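Local coordinates for MaoC family protein (Mycobacterium tuberculosis H37Rv, PDB 3KHP) that probably catalyses the reversible hydration of trans-2-enoyl thioesters to (3R)-3-hydroxyacyl thioesters, at residues Leu200-Ser205 and Gly231-Gly236. Residues are numbered along the deposited sequence; the frame is centred on the assembly and turned at random.
Sequences LIYRLS and GLCTYG
Tyr202 reaches from helix 198-202 to the first turn of helix 231-245 and lays its ring against Cys233. The CB of Tyr202 is already within 4.1 Å of the SG of Cys233. A chi1 of -179° swings CG away from the backbone N and carries the ring out to the second helix. CG of Tyr202 then comes 3.7 Å from Cys233 CB. That methylene sits almost over the middle of the ring, 10° off the normal through the centroid, in a CH-pi contact. CD1 and CD2 therefore lie at nearly equal distances from it. The sulfur is displaced towards the CB end: Cys233 SG is 4.4 Å from the centroid of the Tyr202 ring and oblique to it, a sulfur-aromatic contact. Further out, CE1 and CZ pass by the backbone of the cysteine, Tyr202 CZ being 4.0 Å from Cys233 N. At the tip, Tyr202 OH touches the CB of Leu232 at 3.5 Å. Tyr202 OH also binds a water 2.8 Å away, and the O of this water donates to the carbonyl O of Leu232 at 2.6 Å.

That carbonyl also accepts the helical bond from Gly236 N, so the water is a second partner for it. Around the ring, His230 packs edge-to-face with Tyr202, while Tyr48 and Ile80 bring in the N-terminal half of the chain. The next residue, Arg203, forms a salt bridge through NH1 with Glu64 of the second subunit.

The contact joins two helices within the MaoC-like part of the chain. One face of the ring packs on the Cys233 methylene, with the sulfur set obliquely beside it; this apolar packing holds the ring in place, while the water gives the hydroxyl of the buried tyrosine a polar partner and couples it to the other helix's backbone.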
loop_
_atom_site.group_PDB
_atom_site.type_symbol
_atom_site.label_atom_id
_atom_site.label_comp_id
_atom_site.label_asym_id
_atom_site.label_seq_id
_atom_site.Cartn_x
_atom_site.Cartn_y
_atom_site.Cartn_z
ATOM N N LEU A 200 1.639 -4.439 -6.115
ATOM C CA LEU A 200 0.940 -4.997 -4.965
ATOM C C LEU A 200 0.605 -3.982 -3.913
ATOM O O LEU A 200 -0.403 -4.154 -3.223
ATOM C CB LEU A 200 1.708 -6.166 -4.313
ATOM C CG LEU A 200 2.080 -7.398 -5.151
ATOM C CD1 LEU A 200 2.839 -8.407 -4.368
ATOM C CD2 LEU A 200 0.914 -8.032 -5.831
ATOM N N ILE A 201 1.403 -2.920 -3.755
ATOM C CA ILE A 201 0.994 -1.858 -2.830
ATOM C C ILE A 201 0.145 -0.836 -3.586
ATOM O O ILE A 201 -0.813 -0.276 -3.045
ATOM C CB ILE A 201 2.115 -1.077 -2.202
ATOM C CG1 ILE A 201 3.490 -1.734 -2.377
ATOM C CG2 ILE A 201 1.775 -0.799 -0.735
ATOM C CD1 ILE A 201 3.689 -3.424 -2.127
ATOM N N TYR A 202 0.543 -0.528 -4.808
ATOM C CA TYR A 202 -0.181 0.501 -5.557
ATOM C C TYR A 202 -1.684 0.155 -5.755
ATOM O O TYR A 202 -2.556 1.053 -5.696
ATOM C CB TYR A 202 0.478 0.843 -6.913
ATOM C CG TYR A 202 -0.333 1.914 -7.568
ATOM C CD1 TYR A 202 -0.192 3.248 -7.183
ATOM C CD2 TYR A 202 -1.327 1.601 -8.472
ATOM C CE1 TYR A 202 -0.959 4.218 -7.728
ATOM C CE2 TYR A 202 -2.114 2.575 -9.018
ATOM C CZ TYR A 202 -1.932 3.884 -8.631
ATOM O OH TYR A 202 -2.726 4.880 -9.135
ATOM N N ARG A 203 -1.981 -1.137 -5.883
ATOM C CA ARG A 203 -3.353 -1.630 -6.086
ATOM C C ARG A 203 -4.239 -1.432 -4.868
ATOM O O ARG A 203 -5.485 -1.554 -4.961
ATOM C CB ARG A 203 -3.339 -3.127 -6.547
ATOM C CG ARG A 203 -2.859 -4.158 -5.547
ATOM C CD ARG A 203 -2.516 -5.516 -6.192
ATOM N NE ARG A 203 -3.696 -6.126 -6.791
ATOM C CZ ARG A 203 -4.682 -6.715 -6.104
ATOM N NH1 ARG A 203 -4.639 -6.796 -4.793
ATOM N NH2 ARG A 203 -5.747 -7.198 -6.747
ATOM N N LEU A 204 -3.624 -1.130 -3.720
ATOM C CA LEU A 204 -4.395 -0.897 -2.528
ATOM C C LEU A 204 -4.798 0.563 -2.448
ATOM O O LEU A 204 -5.411 0.979 -1.490
ATOM C CB LEU A 204 -3.642 -1.345 -1.288
ATOM C CG LEU A 204 -3.247 -2.824 -1.290
ATOM C CD1 LEU A 204 -2.580 -3.216 0.050
ATOM C CD2 LEU A 204 -4.461 -3.733 -1.576
ATOM N N SER A 205 -4.504 1.346 -3.480
ATOM C CA SER A 205 -5.217 2.613 -3.636
ATOM C C SER A 205 -6.494 2.431 -4.506
ATOM O O SER A 205 -7.156 3.420 -4.819
ATOM C CB SER A 205 -4.298 3.713 -4.206
ATOM O OG SER A 205 -3.266 4.038 -3.279
ATOM N N GLY A 231 -0.604 1.963 -15.216
ATOM C CA GLY A 231 -0.287 3.228 -15.890
ATOM C C GLY A 231 -0.350 4.449 -14.945
ATOM O O GLY A 231 0.510 5.349 -14.983
ATOM N N LEU A 232 -1.361 4.484 -14.097
ATOM C CA LEU A 232 -1.480 5.581 -13.158
ATOM C C LEU A 232 -0.349 5.571 -12.113
ATOM O O LEU A 232 -0.033 6.628 -11.549
ATOM C CB LEU A 232 -2.863 5.598 -12.522
ATOM C CG LEU A 232 -3.971 6.028 -13.527
ATOM C CD1 LEU A 232 -5.330 5.944 -12.875
ATOM C CD2 LEU A 232 -3.694 7.467 -14.116
ATOM N N CYS A 233 0.274 4.407 -11.879
ATOM C CA CYS A 233 1.377 4.355 -10.944
ATOM C C CYS A 233 2.586 5.048 -11.582
ATOM O O CYS A 233 3.180 5.932 -10.974
ATOM C CB CYS A 233 1.701 2.939 -10.543
ATOM S SG CYS A 233 3.073 2.842 -9.395
ATOM N N THR A 234 2.905 4.666 -12.817
ATOM C CA THR A 234 3.883 5.357 -13.634
ATOM C C THR A 234 3.674 6.872 -13.655
ATOM O O THR A 234 4.616 7.655 -13.515
ATOM C CB THR A 234 3.845 4.820 -15.081
ATOM O OG1 THR A 234 4.123 3.416 -15.065
ATOM C CG2 THR A 234 4.841 5.457 -15.938
ATOM N N TYR A 235 2.439 7.281 -13.845
ATOM C CA TYR A 235 2.067 8.683 -13.857
ATOM C C TYR A 235 2.350 9.363 -12.501
ATOM O O TYR A 235 2.902 10.448 -12.455
ATOM C CB TYR A 235 0.605 8.761 -14.185
ATOM C CG TYR A 235 -0.040 10.104 -14.324
ATOM C CD1 TYR A 235 0.129 10.870 -15.485
ATOM C CD2 TYR A 235 -0.936 10.554 -13.367
ATOM C CE1 TYR A 235 -0.536 12.085 -15.648
ATOM C CE2 TYR A 235 -1.597 11.759 -13.524
ATOM C CZ TYR A 235 -1.402 12.511 -14.676
ATOM O OH TYR A 235 -2.129 13.691 -14.850
ATOM N N GLY A 236 2.018 8.690 -11.417
ATOM C CA GLY A 236 2.385 9.169 -10.078
ATOM C C GLY A 236 3.892 9.249 -9.843
ATOM O O GLY A 236 4.360 10.136 -9.137
HETATM O O HOH W 1 -1.648 7.455 -9.640
#